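Local atomic coordinates of core protein VP4 (Bluetongue virus, PDB entry 2JHP), a protein that caps viral mRNA inside the core of the virus, carrying out successive steps of cap synthesis, including methylations, in one elongated chain. Residues R282-Y294 and I305-I319. Residues are numbered along the deposited sequence; the frame is centred on the assembly and turned at random.
Sequences RFAEDRLGEEIAY and IKHRIPNSKDEYHCI
Asp-286 reaches from helix 282-294 onto strand 305-308 and holds Arg-308 twice: OD2 takes the backbone N of Arg-308 at 2.9 Å, on the syn side but tilted out of the carboxylate plane, while OD1 receives NH1 from above that plane at 3.1 Å. The same NH1 also gives a nearly straight bond (169°) to Glu-285 OE1, in a salt bridge whose carboxylate and guanidinium are almost coplanar. Arg-282 lays CG over one face of that guanidinium; Lys-306 CD lies over the opposite one, its NZ turned away to Glu-335. Nearby Ile-305 packs CG2 and CD1 against the helix backbone at Asp-286 and Gly-289, where a glycine lets the strand come close.

Farther round the helix, Glu-290 OE1 accepts the N of Ile-319 at 2.8 Å. Bends in Arg-287 (chi2 -9°, chi3 102°) curl the chain back, placing NE over the centre of the Phe-283 ring while NH1 pairs with Glu-290 OE2. Phe-283 is well packed too: CE1 and CZ approach Tyr-316 CD2 in an offset edge-to-face pair.

Towards solvent the packing thins. Lys-313 NZ makes a cation-pi contact over the Phe-283 face opposite Arg-287, 4.1 Å from that ring's centroid. At the other end Tyr-294 CD1 and Glu-291 CG merely touch Ile-319.

The helix thus packs on the mixed, Rossmann-like methyltransferase sheet and bridges to the separate strand 315-319. The carboxylates probably hold Arg-308 and Arg-287 in place, and one end of their network, the side chain of Glu-285, is about 5 Å from bound S-adenosyl-L-homocysteine.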
ATOM      1  N   ARG A 282     -28.828 -33.262  -5.083  1.00 20.52           N
ATOM      2  CA  ARG A 282     -27.840 -32.177  -5.047  1.00 14.24           C
ATOM      3  C   ARG A 282     -28.472 -30.855  -4.610  1.00 22.77           C
ATOM      4  O   ARG A 282     -27.832 -30.029  -3.941  1.00 25.35           O
ATOM      5  CB  ARG A 282     -27.196 -31.982  -6.419  1.00 16.60           C
ATOM      6  CG  ARG A 282     -26.164 -33.019  -6.809  1.00 28.02           C
ATOM      7  CD  ARG A 282     -25.329 -32.533  -7.992  1.00 57.06           C
ATOM      8  NE  ARG A 282     -26.158 -32.115  -9.126  1.00 12.50           N
ATOM      9  CZ  ARG A 282     -25.777 -31.254 -10.071  1.00  7.34           C
ATOM     10  NH1 ARG A 282     -26.615 -30.946 -11.057  1.00 28.06           N
ATOM     11  NH2 ARG A 282     -24.567 -30.700 -10.035  1.00  7.65           N
ATOM     12  N   PHE A 283     -29.732 -30.668  -5.002  1.00  7.30           N
ATOM     13  CA  PHE A 283     -30.485 -29.464  -4.691  1.00 13.26           C
ATOM     14  C   PHE A 283     -30.853 -29.414  -3.203  1.00  0.67           C
ATOM     15  O   PHE A 283     -30.680 -28.389  -2.545  1.00  1.01           O
ATOM     16  CB  PHE A 283     -31.734 -29.399  -5.573  1.00 11.11           C
ATOM     17  CG  PHE A 283     -32.358 -28.037  -5.640  1.00  2.33           C
ATOM     18  CD1 PHE A 283     -31.925 -27.106  -6.582  1.00 14.06           C
ATOM     19  CD2 PHE A 283     -33.391 -27.685  -4.769  1.00  7.49           C
ATOM     20  CE1 PHE A 283     -32.499 -25.834  -6.651  1.00 20.47           C
ATOM     21  CE2 PHE A 283     -33.978 -26.408  -4.824  1.00-15.79           C
ATOM     22  CZ  PHE A 283     -33.530 -25.484  -5.773  1.00 13.22           C
ATOM     23  N   ALA A 284     -31.345 -30.533  -2.674  1.00 -7.81           N
ATOM     24  CA  ALA A 284     -31.738 -30.603  -1.268  1.00 -3.66           C
ATOM     25  C   ALA A 284     -30.540 -30.520  -0.313  1.00  8.30           C
ATOM     26  O   ALA A 284     -30.706 -30.169   0.851  1.00 16.55           O
ATOM     27  CB  ALA A 284     -32.576 -31.849  -1.001  1.00  4.34           C
ATOM     28  N   GLU A 285     -29.349 -30.848  -0.808  1.00  1.04           N
ATOM     29  CA  GLU A 285     -28.104 -30.673  -0.032  1.00 -9.17           C
ATOM     30  C   GLU A 285     -27.669 -29.222   0.039  1.00  2.88           C
ATOM     31  O   GLU A 285     -27.323 -28.739   1.111  1.00  9.19           O
ATOM     32  CB  GLU A 285     -26.951 -31.517  -0.587  1.00-12.38           C
ATOM     33  CG  GLU A 285     -27.179 -33.019  -0.484  1.00-11.05           C
ATOM     34  CD  GLU A 285     -26.173 -33.809  -1.298  1.00 -0.80           C
ATOM     35  OE1 GLU A 285     -25.579 -33.236  -2.244  1.00 15.30           O
ATOM     36  OE2 GLU A 285     -25.984 -35.006  -0.987  1.00  8.26           O
ATOM     37  N   ASP A 286     -27.678 -28.536  -1.100  1.00 18.74           N
ATOM     38  CA  ASP A 286     -27.307 -27.124  -1.121  1.00  7.52           C
ATOM     39  C   ASP A 286     -28.278 -26.327  -0.254  1.00 13.29           C
ATOM     40  O   ASP A 286     -27.850 -25.490   0.539  1.00 15.74           O
ATOM     41  CB  ASP A 286     -27.277 -26.568  -2.553  1.00 -3.07           C
ATOM     42  CG  ASP A 286     -26.189 -27.210  -3.434  1.00 16.12           C
ATOM     43  OD1 ASP A 286     -25.320 -27.961  -2.921  1.00 25.57           O
ATOM     44  OD2 ASP A 286     -26.204 -26.930  -4.652  1.00 27.38           O
ATOM     45  N   ARG A 287     -29.574 -26.612  -0.406  1.00 15.97           N
ATOM     46  CA  ARG A 287     -30.635 -25.988   0.391  1.00 20.72           C
ATOM     47  C   ARG A 287     -30.490 -26.268   1.889  1.00 20.10           C
ATOM     48  O   ARG A 287     -30.851 -25.422   2.708  1.00 27.24           O
ATOM     49  CB  ARG A 287     -32.041 -26.454  -0.059  1.00 25.12           C
ATOM     50  CG  ARG A 287     -32.649 -25.826  -1.338  1.00 -8.26           C
ATOM     51  CD  ARG A 287     -31.847 -24.630  -1.908  1.00 16.14           C
ATOM     52  NE  ARG A 287     -31.035 -25.034  -3.060  1.00 26.72           N
ATOM     53  CZ  ARG A 287     -29.967 -24.382  -3.505  1.00 37.67           C
ATOM     54  NH1 ARG A 287     -29.551 -23.281  -2.895  1.00 19.39           N
ATOM     55  NH2 ARG A 287     -29.304 -24.842  -4.562  1.00 18.37           N
ATOM     56  N   LEU A 288     -29.989 -27.458   2.234  1.00 14.96           N
ATOM     57  CA  LEU A 288     -29.840 -27.869   3.633  1.00  7.59           C
ATOM     58  C   LEU A 288     -28.760 -27.060   4.333  1.00  8.55           C
ATOM     59  O   LEU A 288     -28.977 -26.568   5.443  1.00 11.96           O
ATOM     60  CB  LEU A 288     -29.512 -29.361   3.753  1.00 -9.63           C
ATOM     61  CG  LEU A 288     -29.397 -29.896   5.185  1.00  1.16           C
ATOM     62  CD1 LEU A 288     -30.719 -29.692   5.930  1.00 -1.30           C
ATOM     63  CD2 LEU A 288     -28.973 -31.371   5.223  1.00 -8.48           C
ATOM     64  N   GLY A 289     -27.610 -26.938   3.668  1.00 16.61           N
ATOM     65  CA  GLY A 289     -26.473 -26.175   4.166  1.00 15.02           C
ATOM     66  C   GLY A 289     -26.848 -24.748   4.482  1.00 28.82           C
ATOM     67  O   GLY A 289     -26.436 -24.205   5.508  1.00 15.30           O
ATOM     68  N   GLU A 290     -27.642 -24.161   3.589  1.00 17.39           N
ATOM     69  CA  GLU A 290     -28.179 -22.816   3.750  1.00 21.81           C
ATOM     70  C   GLU A 290     -29.086 -22.716   4.980  1.00 26.56           C
ATOM     71  O   GLU A 290     -28.935 -21.808   5.805  1.00 19.99           O
ATOM     72  CB  GLU A 290     -28.950 -22.405   2.487  1.00 16.14           C
ATOM     73  CG  GLU A 290     -28.074 -22.134   1.263  1.00 28.03           C
ATOM     74  CD  GLU A 290     -28.870 -21.946  -0.027  1.00 10.33           C
ATOM     75  OE1 GLU A 290     -30.120 -21.829   0.025  1.00 33.01           O
ATOM     76  OE2 GLU A 290     -28.236 -21.924  -1.106  1.00 51.91           O
ATOM     77  N   GLU A 291     -30.021 -23.661   5.084  1.00 10.64           N
ATOM     78  CA  GLU A 291     -30.984 -23.744   6.176  1.00 17.83           C
ATOM     79  C   GLU A 291     -30.302 -23.930   7.531  1.00 25.19           C
ATOM     80  O   GLU A 291     -30.613 -23.227   8.483  1.00 16.75           O
ATOM     81  CB  GLU A 291     -31.958 -24.886   5.911  1.00  9.46           C
ATOM     82  CG  GLU A 291     -32.945 -24.601   4.785  1.00 15.31           C
ATOM     83  CD  GLU A 291     -33.793 -25.809   4.404  1.00  3.81           C
ATOM     84  OE1 GLU A 291     -33.720 -26.857   5.101  1.00  7.30           O
ATOM     85  OE2 GLU A 291     -34.544 -25.708   3.401  1.00 12.72           O
ATOM     86  N   ILE A 292     -29.359 -24.867   7.606  1.00 16.80           N
ATOM     87  CA  ILE A 292     -28.546 -25.058   8.810  1.00 17.10           C
ATOM     88  C   ILE A 292     -27.837 -23.763   9.207  1.00 15.38           C
ATOM     89  O   ILE A 292     -27.819 -23.389  10.384  1.00 24.75           O
ATOM     90  CB  ILE A 292     -27.554 -26.236   8.641  1.00 11.02           C
ATOM     91  CG1 ILE A 292     -28.328 -27.562   8.749  1.00 10.03           C
ATOM     92  CG2 ILE A 292     -26.442 -26.166   9.687  1.00 25.34           C
ATOM     93  CD1 ILE A 292     -27.532 -28.823   8.453  1.00 16.82           C
ATOM     94  N   ALA A 293     -27.287 -23.072   8.210  1.00 17.54           N
ATOM     95  CA  ALA A 293     -26.594 -21.805   8.434  1.00 14.52           C
ATOM     96  C   ALA A 293     -27.555 -20.728   8.949  1.00 16.87           C
ATOM     97  O   ALA A 293     -27.245 -20.034   9.918  1.00 20.08           O
ATOM     98  CB  ALA A 293     -25.864 -21.340   7.152  1.00  9.75           C
ATOM     99  N   TYR A 294     -28.713 -20.601   8.298  1.00 23.32           N
ATOM    100  CA  TYR A 294     -29.729 -19.625   8.695  1.00 19.04           C
ATOM    101  C   TYR A 294     -30.188 -19.854  10.144  1.00 21.76           C
ATOM    102  O   TYR A 294     -30.301 -18.899  10.907  1.00 19.83           O
ATOM    103  CB  TYR A 294     -30.921 -19.645   7.721  1.00 15.69           C
ATOM    104  CG  TYR A 294     -31.844 -18.444   7.824  1.00 20.20           C
ATOM    105  CD1 TYR A 294     -31.537 -17.243   7.171  1.00 10.18           C
ATOM    106  CD2 TYR A 294     -33.022 -18.506   8.559  1.00 21.23           C
ATOM    107  CE1 TYR A 294     -32.367 -16.134   7.257  1.00 38.69           C
ATOM    108  CE2 TYR A 294     -33.874 -17.395   8.654  1.00 -8.02           C
ATOM    109  CZ  TYR A 294     -33.532 -16.211   7.995  1.00 15.91           C
ATOM    110  OH  TYR A 294     -34.355 -15.107   8.074  1.00 40.01           O
ATOM    111  N   ILE A 305     -21.719 -21.432   1.109  1.00 17.15           N
ATOM    112  CA  ILE A 305     -22.372 -22.690   0.735  1.00 16.82           C
ATOM    113  C   ILE A 305     -22.126 -23.103  -0.729  1.00 20.14           C
ATOM    114  O   ILE A 305     -22.134 -22.270  -1.642  1.00 16.17           O
ATOM    115  CB  ILE A 305     -23.914 -22.638   1.008  1.00 17.02           C
ATOM    116  CG1 ILE A 305     -24.244 -21.899   2.327  1.00 10.01           C
ATOM    117  CG2 ILE A 305     -24.532 -24.044   0.946  1.00 11.40           C
ATOM    118  CD1 ILE A 305     -23.826 -22.605   3.624  1.00 15.73           C
ATOM    119  N   LYS A 306     -21.912 -24.399  -0.932  1.00 22.45           N
ATOM    120  CA  LYS A 306     -21.843 -24.992  -2.265  1.00 19.17           C
ATOM    121  C   LYS A 306     -23.125 -24.687  -3.037  1.00 29.13           C
ATOM    122  O   LYS A 306     -24.223 -24.786  -2.487  1.00 24.70           O
ATOM    123  CB  LYS A 306     -21.661 -26.501  -2.138  1.00 14.73           C
ATOM    124  CG  LYS A 306     -21.072 -27.184  -3.350  1.00 14.12           C
ATOM    125  CD  LYS A 306     -21.325 -28.691  -3.285  1.00 37.30           C
ATOM    126  CE  LYS A 306     -20.148 -29.490  -3.821  1.00 48.98           C
ATOM    127  NZ  LYS A 306     -19.598 -28.888  -5.058  1.00 19.11           N
ATOM    128  N   HIS A 307     -22.990 -24.310  -4.302  1.00 26.95           N
ATOM    129  CA  HIS A 307     -24.151 -23.905  -5.076  1.00 15.19           C
ATOM    130  C   HIS A 307     -24.135 -24.424  -6.508  1.00 18.27           C
ATOM    131  O   HIS A 307     -23.725 -23.710  -7.422  1.00 19.32           O
ATOM    132  CB  HIS A 307     -24.270 -22.379  -5.084  1.00 14.63           C
ATOM    133  CG  HIS A 307     -25.618 -21.882  -5.494  1.00 14.83           C
ATOM    134  ND1 HIS A 307     -25.930 -21.571  -6.800  1.00 37.65           N
ATOM    135  CD2 HIS A 307     -26.740 -21.644  -4.772  1.00 13.67           C
ATOM    136  CE1 HIS A 307     -27.183 -21.159  -6.863  1.00 11.37           C
ATOM    137  NE2 HIS A 307     -27.699 -21.199  -5.648  1.00 23.69           N
ATOM    138  N   ARG A 308     -24.583 -25.659  -6.709  1.00 17.81           N
ATOM    139  CA  ARG A 308     -24.723 -26.184  -8.078  1.00 17.91           C
ATOM    140  C   ARG A 308     -26.042 -25.727  -8.692  1.00 16.82           C
ATOM    141  O   ARG A 308     -27.092 -25.833  -8.066  1.00 18.77           O
ATOM    142  CB  ARG A 308     -24.544 -27.723  -8.170  1.00 15.17           C
ATOM    143  CG  ARG A 308     -25.072 -28.548  -6.989  1.00 38.04           C
ATOM    144  CD  ARG A 308     -24.013 -28.780  -5.883  1.00 -8.33           C
ATOM    145  NE  ARG A 308     -23.536 -30.159  -5.849  1.00 31.77           N
ATOM    146  CZ  ARG A 308     -23.935 -31.071  -4.969  1.00 29.65           C
ATOM    147  NH1 ARG A 308     -24.832 -30.769  -4.032  1.00  6.23           N
ATOM    148  NH2 ARG A 308     -23.439 -32.297  -5.037  1.00  7.54           N
ATOM    149  N   ILE A 309     -25.962 -25.183  -9.905  1.00 13.73           N
ATOM    150  CA  ILE A 309     -27.140 -24.770 -10.669  1.00 12.94           C
ATOM    151  C   ILE A 309     -27.825 -25.984 -11.298  1.00 13.86           C
ATOM    152  O   ILE A 309     -27.183 -26.751 -12.023  1.00 19.60           O
ATOM    153  CB  ILE A 309     -26.780 -23.792 -11.801  1.00 23.45           C
ATOM    154  CG1 ILE A 309     -25.653 -22.865 -11.355  1.00  4.43           C
ATOM    155  CG2 ILE A 309     -28.027 -23.014 -12.253  1.00-10.37           C
ATOM    156  CD1 ILE A 309     -24.756 -22.375 -12.474  1.00 18.39           C
ATOM    157  N   PRO A 310     -29.128 -26.161 -11.014  1.00  4.57           N
ATOM    158  CA  PRO A 310     -29.955 -27.250 -11.566  1.00  2.37           C
ATOM    159  C   PRO A 310     -30.101 -27.192 -13.093  1.00-10.91           C
ATOM    160  O   PRO A 310     -29.901 -26.134 -13.698  1.00-12.64           O
ATOM    161  CB  PRO A 310     -31.311 -27.036 -10.888  1.00  0.89           C
ATOM    162  CG  PRO A 310     -31.315 -25.591 -10.468  1.00  5.00           C
ATOM    163  CD  PRO A 310     -29.895 -25.300 -10.090  1.00 -7.01           C
ATOM    164  N   ASN A 311     -30.442 -28.320 -13.706  1.00  5.54           N
ATOM    165  CA  ASN A 311     -30.577 -28.392 -15.158  1.00 21.48           C
ATOM    166  C   ASN A 311     -32.028 -28.283 -15.594  1.00 30.11           C
ATOM    167  O   ASN A 311     -32.340 -27.676 -16.621  1.00 24.33           O
ATOM    168  CB  ASN A 311     -29.978 -29.697 -15.689  1.00 16.92           C
ATOM    169  CG  ASN A 311     -28.509 -29.859 -15.333  1.00-14.73           C
ATOM    170  OD1 ASN A 311     -27.877 -28.951 -14.770  1.00 59.26           O
ATOM    171  ND2 ASN A 311     -27.957 -31.027 -15.669  1.00 35.12           N
ATOM    172  N   SER A 312     -32.906 -28.882 -14.798  1.00 35.38           N
ATOM    173  CA  SER A 312     -34.327 -28.945 -15.098  1.00 41.61           C
ATOM    174  C   SER A 312     -35.027 -27.619 -14.811  1.00 37.66           C
ATOM    175  O   SER A 312     -35.789 -27.125 -15.641  1.00 43.84           O
ATOM    176  CB  SER A 312     -34.975 -30.075 -14.301  1.00 57.13           C
ATOM    177  OG  SER A 312     -34.174 -31.242 -14.365  1.00  0.94           O
ATOM    178  N   LYS A 313     -34.760 -27.048 -13.639  1.00 39.15           N
ATOM    179  CA  LYS A 313     -35.399 -25.806 -13.203  1.00 42.18           C
ATOM    180  C   LYS A 313     -34.829 -24.590 -13.926  1.00 41.48           C
ATOM    181  O   LYS A 313     -33.612 -24.427 -14.014  1.00 12.77           O
ATOM    182  CB  LYS A 313     -35.259 -25.647 -11.685  1.00 45.71           C
ATOM    183  CG  LYS A 313     -36.114 -26.623 -10.882  1.00 10.52           C
ATOM    184  CD  LYS A 313     -35.392 -27.137  -9.645  1.00 18.67           C
ATOM    185  CE  LYS A 313     -36.184 -28.275  -9.006  1.00 28.09           C
ATOM    186  NZ  LYS A 313     -35.346 -29.081  -8.064  1.00 17.89           N
ATOM    187  N   ASP A 314     -35.719 -23.751 -14.452  1.00 37.35           N
ATOM    188  CA  ASP A 314     -35.331 -22.513 -15.128  1.00 40.98           C
ATOM    189  C   ASP A 314     -35.260 -21.339 -14.160  1.00 66.39           C
ATOM    190  O   ASP A 314     -34.497 -20.391 -14.363  1.00 52.11           O
ATOM    191  CB  ASP A 314     -36.288 -22.204 -16.279  1.00 54.52           C
ATOM    192  CG  ASP A 314     -35.773 -22.715 -17.608  1.00-13.09           C
ATOM    193  OD1 ASP A 314     -34.538 -22.593 -17.833  1.00  2.27           O
ATOM    194  OD2 ASP A 314     -36.589 -23.246 -18.420  1.00 -0.09           O
ATOM    195  N   GLU A 315     -36.091 -21.409 -13.127  1.00 65.18           N
ATOM    196  CA  GLU A 315     -36.012 -20.511 -11.989  1.00 46.28           C
ATOM    197  C   GLU A 315     -36.226 -21.327 -10.715  1.00 12.16           C
ATOM    198  O   GLU A 315     -36.765 -22.438 -10.764  1.00 -3.58           O
ATOM    199  CB  GLU A 315     -37.031 -19.377 -12.095  1.00 22.83           C
ATOM    200  CG  GLU A 315     -38.477 -19.811 -11.885  1.00 16.11           C
ATOM    201  CD  GLU A 315     -39.373 -18.685 -11.402  1.00  8.35           C
ATOM    202  OE1 GLU A 315     -38.870 -17.553 -11.199  1.00 22.25           O
ATOM    203  OE2 GLU A 315     -40.587 -18.940 -11.226  1.00 -4.01           O
ATOM    204  N   TYR A 316     -35.792 -20.769  -9.587  1.00 10.76           N
ATOM    205  CA  TYR A 316     -35.807 -21.459  -8.300  1.00 27.57           C
ATOM    206  C   TYR A 316     -35.418 -20.504  -7.180  1.00 17.11           C
ATOM    207  O   TYR A 316     -35.094 -19.338  -7.426  1.00 23.55           O
ATOM    208  CB  TYR A 316     -34.867 -22.674  -8.317  1.00 15.88           C
ATOM    209  CG  TYR A 316     -33.395 -22.352  -8.530  1.00 -8.49           C
ATOM    210  CD1 TYR A 316     -32.869 -22.167  -9.816  1.00 10.56           C
ATOM    211  CD2 TYR A 316     -32.523 -22.256  -7.446  1.00 10.93           C
ATOM    212  CE1 TYR A 316     -31.504 -21.879 -10.005  1.00-10.06           C
ATOM    213  CE2 TYR A 316     -31.174 -21.982  -7.629  1.00-11.34           C
ATOM    214  CZ  TYR A 316     -30.668 -21.794  -8.907  1.00 10.20           C
ATOM    215  OH  TYR A 316     -29.330 -21.511  -9.081  1.00 11.85           O
ATOM    216  N   HIS A 317     -35.440 -21.005  -5.949  1.00 11.99           N
ATOM    217  CA  HIS A 317     -35.159 -20.167  -4.788  1.00 10.55           C
ATOM    218  C   HIS A 317     -34.079 -20.729  -3.871  1.00  7.64           C
ATOM    219  O   HIS A 317     -33.805 -21.935  -3.862  1.00 12.61           O
ATOM    220  CB  HIS A 317     -36.441 -19.893  -4.001  1.00 17.01           C
ATOM    221  CG  HIS A 317     -37.466 -19.122  -4.769  1.00  8.49           C
ATOM    222  ND1 HIS A 317     -37.436 -17.748  -4.876  1.00 95.35           N
ATOM    223  CD2 HIS A 317     -38.554 -19.533  -5.468  1.00 17.04           C
ATOM    224  CE1 HIS A 317     -38.461 -17.343  -5.606  1.00-15.24           C
ATOM    225  NE2 HIS A 317     -39.157 -18.406  -5.978  1.00  2.93           N
ATOM    226  N   CYS A 318     -33.472 -19.827  -3.101  1.00 15.37           N
ATOM    227  CA  CYS A 318     -32.450 -20.181  -2.132  1.00 10.97           C
ATOM    228  C   CYS A 318     -32.282 -19.074  -1.082  1.00 14.58           C
ATOM    229  O   CYS A 318     -32.852 -17.991  -1.217  1.00 25.48           O
ATOM    230  CB  CYS A 318     -31.121 -20.429  -2.843  1.00 13.70           C
ATOM    231  SG  CYS A 318     -30.351 -18.949  -3.477  1.00 27.59           S
ATOM    232  N   ILE A 319     -31.496 -19.358  -0.047  1.00 16.10           N
ATOM    233  CA  ILE A 319     -31.225 -18.397   1.009  1.00 32.94           C
ATOM    234  C   ILE A 319     -29.809 -17.860   0.817  1.00 19.51           C
ATOM    235  O   ILE A 319     -28.830 -18.601   0.925  1.00 24.15           O
ATOM    236  CB  ILE A 319     -31.390 -19.032   2.397  1.00 65.17           C
ATOM    237  CG1 ILE A 319     -32.818 -19.557   2.576  1.00 25.77           C
ATOM    238  CG2 ILE A 319     -31.063 -18.022   3.477  1.00 -7.90           C
ATOM    239  CD1 ILE A 319     -32.932 -20.665   3.593  1.00 22.72           C
TER